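Local coordinates for LRA-12 (Uncultured bacterium, PDB 5AEB), which probably hydrolyses beta-lactam antibiotics, carbapenems among them, as a class B3 metallo-beta-lactamase with two zinc ions in its active site, at residues A[156-161]-A[216-221]; A[185-190]-A[209-214]. All coordinates share one frame; numbering follows the deposited sequence.

Interaction 1: A[156-161]-A[216-221]; sequences LHHPGH and KNLSFD. With ZN (zinc ion), chain D.
Leu218 turns both methyls to Leu156 and one of them also to His158, and these three residues account for all 102 Å² buried between 156-161 and 216-221. The two leucines reach toward each other tip to tip. CD1 of Leu156 does the touching for its side, 3.7 Å from Leu218 CD2 and 3.8 Å from Leu218 CD1, so one methyl sits against both branches of its partner. Leu218 offers this fork because its CG stands anti to the carbonyl carbon (chi1 -73°), from a CA-CB bond already aimed at the opposite segment. Leu218 CD1 serves a second neighbour as well: it lies at the edge of the His158 imidazole, close to the ring plane, and not over a face. The carbonyl O of Leu156 lies 3.7 Å above one face of the same ring, offset toward its rim.

No hydrogen bond joins the segments, and their nearest CA atoms, those of Leu156 and Leu218, are 10.0 Å apart; side chains alone bridge the gap. Further along 156-161, His161 belongs to the metal site: its NE2 binds zinc at 1.8 Å, a water is a ligand at 1.9 Å from the ion, and Gln84 and His86 complete the site.

The contact joins the end of strand 151-157, in the five-stranded sheet, to the loop between helix 204-216 and edge strand 222-225. His158 also packs on Thr211 and Met215 of helix 204-216, while Leu218 touches Leu182 of strand 178-184 and Tyr254 of helix 251-267. Arg251 of that last helix donates hydrogen bonds to the carbonyls of Lys216 and Leu218, tying the loop to the helical layer over the sheet.

Interaction 2: A[185-190]-A[209-214]; sequences NMPTIV and AYTLQA
Thr211 CG2 stands anti to the backbone N (chi1 -65°, measured to OG1), which sends the methyl toward Pro187, and the Leu212 chain, with CG anti to the carbonyl carbon (chi1 -71°), brings CD2 to the same proline although its CA-CB bond does not aim there. Each reaches a different part of the ring: Pro187 CB lies 4.0 Å from Thr211 CG2, and Pro187 CG lies 3.7 Å from Leu212 CD2. Two consecutive helix residues thus receive one proline, whose ring crosses the leucine side chain at a slant.

Pro187 is presented by an inverse gamma turn centred on it, closed by the bond from Thr188 N to Met186 O at 2.8 Å. Tyr208 and Met215 of helix 204-216 and Leu261 of helix 251-267 also touch the ring, which is buried.

Thr211 divides its roles: the methyl packs on Pro187, while the single OG1 proton has Pro159 O as its stronger partner and Asp207 O as a second, competing acceptor. All contacts between the segments are carbon to carbon, without a hydrogen bond, so the 119 Å² interface probably rests on close fit and exclusion of water, the closed proline ring having little rotational freedom to lose.

Overall arrangement
The centres of interactions 1 and 2 are 8 Å apart, on the same side of the chain's centre. In sequence both segments of interaction 2 fall between those of interaction 1. Helix 204-216 supplies half of interaction 2; interaction 1 meets it through His158, on Thr211 and Met215, while Leu218 lies in the loop that follows the helix. Helix 251-267 borders both contacts, with Tyr254 on Leu218 and Leu261 on Pro187. They also meet near the metal: the zinc ligand His161 gives a weak hydrogen bond from ND1 to Thr188 O, and its CE1 lies 3.3 Å from Val190 CG2. Loop 185-190 thus supplies part of the second shell of the zinc site.

Interaction 1: A[156-161]-A[216-221]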
ATOM      1  N   LEU A 156      -1.201   2.292  10.875  1.00 19.81           N
ATOM      2  CA  LEU A 156      -0.198   1.642  11.734  1.00 19.62           C
ATOM      3  C   LEU A 156       1.208   1.863  11.192  1.00 19.36           C
ATOM      4  O   LEU A 156       1.512   1.470  10.070  1.00 18.93           O
ATOM      5  CB  LEU A 156      -0.479   0.141  11.833  1.00 19.27           C
ATOM      6  CG  LEU A 156      -1.887  -0.171  12.331  1.00 19.56           C
ATOM      7  CD1 LEU A 156      -2.230  -1.637  12.104  1.00 19.33           C
ATOM      8  CD2 LEU A 156      -2.133   0.274  13.770  1.00 20.26           C
ATOM      9  N   HIS A 157       2.060   2.505  11.981  1.00 19.91           N
ATOM     10  CA  HIS A 157       3.434   2.754  11.571  1.00 19.96           C
ATOM     11  C   HIS A 157       4.145   1.436  11.567  1.00 19.72           C
ATOM     12  O   HIS A 157       4.231   0.758  12.599  1.00 20.03           O
ATOM     13  CB  HIS A 157       4.089   3.726  12.548  1.00 20.81           C
ATOM     14  CG  HIS A 157       5.434   4.247  12.085  1.00 21.04           C
ATOM     15  ND1 HIS A 157       6.564   4.166  12.856  1.00 21.62           N
ATOM     16  CD2 HIS A 157       5.797   4.916  10.929  1.00 20.93           C
ATOM     17  CE1 HIS A 157       7.590   4.736  12.192  1.00 21.82           C
ATOM     18  NE2 HIS A 157       7.125   5.188  11.013  1.00 21.50           N
ATOM     19  N   HIS A 158       4.581   1.011  10.382  1.00 19.29           N
ATOM     20  CA  HIS A 158       5.314  -0.244  10.257  1.00 19.17           C
ATOM     21  C   HIS A 158       6.592  -0.036   9.505  1.00 19.26           C
ATOM     22  O   HIS A 158       6.726  -0.552   8.388  1.00 19.01           O
ATOM     23  CB  HIS A 158       4.488  -1.292   9.496  1.00 18.75           C
ATOM     24  CG  HIS A 158       3.305  -1.820  10.254  1.00 18.78           C
ATOM     25  ND1 HIS A 158       3.280  -1.917  11.612  1.00 19.22           N
ATOM     26  CD2 HIS A 158       2.093  -2.334   9.796  1.00 18.56           C
ATOM     27  CE1 HIS A 158       2.073  -2.417  11.990  1.00 19.27           C
ATOM     28  NE2 HIS A 158       1.357  -2.664  10.874  1.00 18.84           N
ATOM     29  N   PRO A 159       7.548   0.682  10.097  1.00 19.75           N
ATOM     30  CA  PRO A 159       8.751   1.045   9.356  1.00 19.97           C
ATOM     31  C   PRO A 159       9.675  -0.107   9.025  1.00 19.96           C
ATOM     32  O   PRO A 159       9.588  -1.194   9.618  1.00 19.93           O
ATOM     33  CB  PRO A 159       9.450   2.064  10.292  1.00 20.68           C
ATOM     34  CG  PRO A 159       9.064   1.588  11.651  1.00 20.90           C
ATOM     35  CD  PRO A 159       7.606   1.212  11.482  1.00 20.33           C
ATOM     36  N   GLY A 160      10.554   0.142   8.069  1.00 20.14           N
ATOM     37  CA  GLY A 160      11.659  -0.771   7.785  1.00 20.37           C
ATOM     38  C   GLY A 160      11.804  -0.877   6.298  1.00 20.34           C
ATOM     39  O   GLY A 160      12.835  -0.494   5.762  1.00 20.80           O
ATOM     40  N   HIS A 161      10.765  -1.401   5.635  1.00 19.94           N
ATOM     41  CA  HIS A 161      10.705  -1.392   4.161  1.00 20.07           C
ATOM     42  C   HIS A 161      11.001   0.010   3.673  1.00 20.38           C
ATOM     43  O   HIS A 161      11.838   0.191   2.766  1.00 20.91           O
ATOM     44  CB  HIS A 161       9.372  -1.870   3.616  1.00 19.71           C
ATOM     45  CG  HIS A 161       9.350  -2.022   2.090  1.00 20.07           C
ATOM     46  ND1 HIS A 161       9.818  -3.111   1.462  1.00 20.46           N
ATOM     47  CD2 HIS A 161       8.909  -1.154   1.084  1.00 20.28           C
ATOM     48  CE1 HIS A 161       9.694  -2.964   0.136  1.00 20.93           C
ATOM     49  NE2 HIS A 161       9.123  -1.763  -0.100  1.00 20.82           N
ATOM     50  N   LYS A 216       2.674  -9.353  13.812  1.00 22.55           N
ATOM     51  CA  LYS A 216       2.277 -10.681  14.303  1.00 23.19           C
ATOM     52  C   LYS A 216       1.072 -10.578  15.243  1.00 23.17           C
ATOM     53  O   LYS A 216       0.191 -11.454  15.231  1.00 23.13           O
ATOM     54  CB  LYS A 216       3.427 -11.422  15.007  1.00 24.66           C
ATOM     55  CG  LYS A 216       4.472 -12.017  14.051  1.00 25.63           C
ATOM     56  CD  LYS A 216       5.816 -12.278  14.737  1.00 27.31           C
ATOM     57  CE  LYS A 216       6.986 -12.285  13.740  1.00 28.04           C
ATOM     58  NZ  LYS A 216       7.580 -13.648  13.602  1.00 29.77           N
ATOM     59  N   ASN A 217       1.018  -9.515  16.039  1.00 22.92           N
ATOM     60  CA  ASN A 217      -0.043  -9.383  17.046  1.00 23.26           C
ATOM     61  C   ASN A 217      -1.346  -8.722  16.579  1.00 22.36           C
ATOM     62  O   ASN A 217      -2.272  -8.602  17.352  1.00 22.52           O
ATOM     63  CB  ASN A 217       0.493  -8.641  18.270  1.00 24.45           C
ATOM     64  CG  ASN A 217       1.558  -9.439  19.005  1.00 25.43           C
ATOM     65  OD1 ASN A 217       2.568  -8.891  19.436  1.00 26.51           O
ATOM     66  ND2 ASN A 217       1.345 -10.733  19.118  1.00 25.34           N
ATOM     67  N   LEU A 218      -1.384  -8.242  15.344  1.00 21.25           N
ATOM     68  CA  LEU A 218      -2.581  -7.627  14.791  1.00 20.75           C
ATOM     69  C   LEU A 218      -3.692  -8.690  14.621  1.00 20.85           C
ATOM     70  O   LEU A 218      -3.389  -9.859  14.358  1.00 20.79           O
ATOM     71  CB  LEU A 218      -2.262  -7.005  13.444  1.00 20.03           C
ATOM     72  CG  LEU A 218      -1.422  -5.715  13.505  1.00 20.06           C
ATOM     73  CD1 LEU A 218      -1.060  -5.201  12.129  1.00 19.42           C
ATOM     74  CD2 LEU A 218      -2.169  -4.655  14.306  1.00 20.27           C
ATOM     75  N   SER A 219      -4.952  -8.295  14.800  1.00 20.70           N
ATOM     76  CA  SER A 219      -6.074  -9.150  14.390  1.00 21.04           C
ATOM     77  C   SER A 219      -7.045  -8.470  13.411  1.00 20.72           C
ATOM     78  O   SER A 219      -7.297  -7.252  13.482  1.00 20.78           O
ATOM     79  CB  SER A 219      -6.817  -9.755  15.590  1.00 21.56           C
ATOM     80  OG  SER A 219      -7.051  -8.761  16.538  1.00 21.84           O
ATOM     81  N   PHE A 220      -7.579  -9.304  12.508  1.00 20.34           N
ATOM     82  CA  PHE A 220      -8.383  -8.876  11.369  1.00 20.15           C
ATOM     83  C   PHE A 220      -9.010 -10.150  10.747  1.00 20.29           C
ATOM     84  O   PHE A 220      -8.566 -11.305  11.025  1.00 20.34           O
ATOM     85  CB  PHE A 220      -7.470  -8.192  10.323  1.00 19.54           C
ATOM     86  CG  PHE A 220      -6.228  -8.991  10.022  1.00 19.32           C
ATOM     87  CD1 PHE A 220      -6.260 -10.045   9.098  1.00 19.29           C
ATOM     88  CD2 PHE A 220      -5.031  -8.719  10.697  1.00 19.27           C
ATOM     89  CE1 PHE A 220      -5.115 -10.825   8.864  1.00 19.20           C
ATOM     90  CE2 PHE A 220      -3.900  -9.486  10.451  1.00 19.20           C
ATOM     91  CZ  PHE A 220      -3.933 -10.544   9.548  1.00 19.16           C
ATOM     92  N   ASP A 221      -9.998  -9.931   9.891  1.00 20.26           N
ATOM     93  CA  ASP A 221     -10.673 -10.992   9.174  1.00 20.68           C
ATOM     94  C   ASP A 221      -9.987 -11.206   7.827  1.00 20.21           C
ATOM     95  O   ASP A 221      -9.789 -12.337   7.406  1.00 20.33           O
ATOM     96  CB  ASP A 221     -12.136 -10.597   8.979  1.00 21.54           C
ATOM     97  CG  ASP A 221     -12.876 -10.452  10.311  1.00 22.44           C
ATOM     98  OD1 ASP A 221     -12.793 -11.428  11.121  1.00 23.24           O
ATOM     99  OD2 ASP A 221     -13.511  -9.392  10.575  1.00 22.53           O
TER
HETATM  100 ZN    ZN D1308       8.862  -0.991  -1.670  0.70  4.35          ZN
HETATM  101  O   HOH W   1       8.113  -1.723  -3.226  1.00  2.00           O

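Interaction 2: A[185-190]-A[209-214]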
ATOM      1  N   ASN A 185       1.433  -3.414   4.813  1.00 18.24           N
ATOM      2  CA  ASN A 185       2.691  -3.355   4.115  1.00 18.40           C
ATOM      3  C   ASN A 185       3.644  -4.411   4.687  1.00 18.57           C
ATOM      4  O   ASN A 185       4.161  -4.242   5.785  1.00 18.51           O
ATOM      5  CB  ASN A 185       3.315  -1.979   4.152  1.00 18.36           C
ATOM      6  CG  ASN A 185       4.368  -1.845   3.085  1.00 18.69           C
ATOM      7  OD1 ASN A 185       5.574  -1.980   3.370  1.00 18.83           O
ATOM      8  ND2 ASN A 185       3.919  -1.735   1.831  1.00 18.94           N
ATOM      9  N   MET A 186       3.870  -5.495   3.954  1.00 18.92           N
ATOM     10  CA  MET A 186       4.727  -6.609   4.460  1.00 19.50           C
ATOM     11  C   MET A 186       6.187  -6.109   4.636  1.00 19.78           C
ATOM     12  O   MET A 186       6.700  -5.400   3.767  1.00 19.84           O
ATOM     13  CB  MET A 186       4.662  -7.834   3.527  1.00 20.67           C
ATOM     14  CG  MET A 186       3.227  -8.325   3.245  1.00 21.12           C
ATOM     15  SD  MET A 186       2.257  -8.473   4.755  1.00 22.36           S
ATOM     16  CE  MET A 186       2.856 -10.035   5.405  1.00 21.88           C
ATOM     17  N   PRO A 187       6.849  -6.471   5.755  1.00 20.01           N
ATOM     18  CA  PRO A 187       8.219  -5.999   6.022  1.00 20.37           C
ATOM     19  C   PRO A 187       9.269  -6.772   5.232  1.00 21.16           C
ATOM     20  O   PRO A 187      10.061  -7.510   5.796  1.00 21.84           O
ATOM     21  CB  PRO A 187       8.379  -6.242   7.526  1.00 20.34           C
ATOM     22  CG  PRO A 187       7.510  -7.444   7.772  1.00 20.74           C
ATOM     23  CD  PRO A 187       6.318  -7.273   6.880  1.00 20.23           C
ATOM     24  N   THR A 188       9.254  -6.614   3.924  1.00 21.46           N
ATOM     25  CA  THR A 188      10.262  -7.197   3.103  1.00 22.46           C
ATOM     26  C   THR A 188      11.503  -6.307   3.220  1.00 23.02           C
ATOM     27  O   THR A 188      11.398  -5.126   3.578  1.00 22.42           O
ATOM     28  CB  THR A 188       9.768  -7.310   1.653  1.00 22.76           C
ATOM     29  OG1 THR A 188       9.405  -6.006   1.169  1.00 22.01           O
ATOM     30  CG2 THR A 188       8.523  -8.269   1.570  1.00 22.52           C
ATOM     31  N   ILE A 189      12.660  -6.895   2.957  1.00 24.24           N
ATOM     32  CA  ILE A 189      13.929  -6.190   2.997  1.00 25.28           C
ATOM     33  C   ILE A 189      14.407  -5.914   1.581  1.00 26.51           C
ATOM     34  O   ILE A 189      14.463  -6.812   0.712  1.00 27.23           O
ATOM     35  CB  ILE A 189      14.993  -6.979   3.784  1.00 25.67           C
ATOM     36  CG1 ILE A 189      14.533  -7.148   5.240  1.00 25.24           C
ATOM     37  CG2 ILE A 189      16.375  -6.324   3.668  1.00 26.05           C
ATOM     38  CD1 ILE A 189      15.351  -8.158   6.002  1.00 26.26           C
ATOM     39  N   VAL A 190      14.781  -4.668   1.370  1.00 27.49           N
ATOM     40  CA  VAL A 190      15.060  -4.167   0.046  1.00 29.86           C
ATOM     41  C   VAL A 190      16.576  -4.181  -0.225  1.00 31.45           C
ATOM     42  O   VAL A 190      16.999  -4.266  -1.370  1.00 32.18           O
ATOM     43  CB  VAL A 190      14.433  -2.747  -0.093  1.00 29.73           C
ATOM     44  CG1 VAL A 190      15.142  -1.888  -1.126  1.00 31.36           C
ATOM     45  CG2 VAL A 190      12.957  -2.854  -0.411  1.00 29.88           C
ATOM     46  N   ALA A 209      12.492  -4.945  13.734  1.00 23.69           N
ATOM     47  CA  ALA A 209      12.154  -5.729  14.922  1.00 24.51           C
ATOM     48  C   ALA A 209      10.781  -5.314  15.454  1.00 24.32           C
ATOM     49  O   ALA A 209       9.961  -6.176  15.775  1.00 24.49           O
ATOM     50  CB  ALA A 209      13.225  -5.615  16.021  1.00 25.60           C
ATOM     51  N   TYR A 210      10.551  -3.999  15.511  1.00 24.26           N
ATOM     52  CA  TYR A 210       9.303  -3.417  15.985  1.00 24.18           C
ATOM     53  C   TYR A 210       8.152  -3.835  15.056  1.00 23.15           C
ATOM     54  O   TYR A 210       7.116  -4.304  15.520  1.00 23.22           O
ATOM     55  CB  TYR A 210       9.377  -1.884  16.054  1.00 24.55           C
ATOM     56  CG  TYR A 210       8.010  -1.250  16.258  1.00 24.65           C
ATOM     57  CD1 TYR A 210       7.427  -1.202  17.530  1.00 25.82           C
ATOM     58  CD2 TYR A 210       7.276  -0.760  15.180  1.00 24.00           C
ATOM     59  CE1 TYR A 210       6.165  -0.661  17.723  1.00 25.89           C
ATOM     60  CE2 TYR A 210       6.012  -0.209  15.356  1.00 24.18           C
ATOM     61  CZ  TYR A 210       5.459  -0.173  16.640  1.00 25.17           C
ATOM     62  OH  TYR A 210       4.206   0.370  16.839  1.00 25.38           O
ATOM     63  N   THR A 211       8.357  -3.691  13.754  1.00 22.09           N
ATOM     64  CA  THR A 211       7.299  -4.013  12.800  1.00 21.33           C
ATOM     65  C   THR A 211       6.893  -5.489  12.855  1.00 21.63           C
ATOM     66  O   THR A 211       5.710  -5.797  12.984  1.00 21.29           O
ATOM     67  CB  THR A 211       7.663  -3.553  11.377  1.00 20.41           C
ATOM     68  OG1 THR A 211       7.747  -2.123  11.366  1.00 20.15           O
ATOM     69  CG2 THR A 211       6.606  -3.977  10.356  1.00 19.71           C
ATOM     70  N   LEU A 212       7.870  -6.389  12.737  1.00 22.25           N
ATOM     71  CA  LEU A 212       7.610  -7.833  12.802  1.00 23.27           C
ATOM     72  C   LEU A 212       6.768  -8.235  14.036  1.00 24.39           C
ATOM     73  O   LEU A 212       5.729  -8.904  13.907  1.00 24.27           O
ATOM     74  CB  LEU A 212       8.922  -8.617  12.761  1.00 23.65           C
ATOM     75  CG  LEU A 212       9.562  -8.540  11.388  1.00 23.17           C
ATOM     76  CD1 LEU A 212      11.053  -8.747  11.524  1.00 23.88           C
ATOM     77  CD2 LEU A 212       8.924  -9.559  10.437  1.00 23.06           C
ATOM     78  N   GLN A 213       7.200  -7.786  15.210  1.00 25.62           N
ATOM     79  CA  GLN A 213       6.459  -7.987  16.450  1.00 27.21           C
ATOM     80  C   GLN A 213       5.027  -7.366  16.420  1.00 26.10           C
ATOM     81  O   GLN A 213       4.041  -8.048  16.718  1.00 26.10           O
ATOM     82  CB  GLN A 213       7.296  -7.435  17.618  1.00 29.98           C
ATOM     83  CG  GLN A 213       6.535  -7.298  18.921  1.00 33.73           C
ATOM     84  CD  GLN A 213       6.539  -8.566  19.748  1.00 37.51           C
ATOM     85  OE1 GLN A 213       5.837  -8.650  20.768  1.00 41.43           O
ATOM     86  NE2 GLN A 213       7.342  -9.567  19.326  1.00 38.33           N
ATOM     87  N   ALA A 214       4.923  -6.087  16.044  1.00 24.75           N
ATOM     88  CA  ALA A 214       3.635  -5.413  15.948  1.00 23.95           C
ATOM     89  C   ALA A 214       2.680  -6.120  14.960  1.00 22.98           C
ATOM     90  O   ALA A 214       1.500  -6.297  15.251  1.00 23.17           O
ATOM     91  CB  ALA A 214       3.824  -3.958  15.547  1.00 23.09           C
TER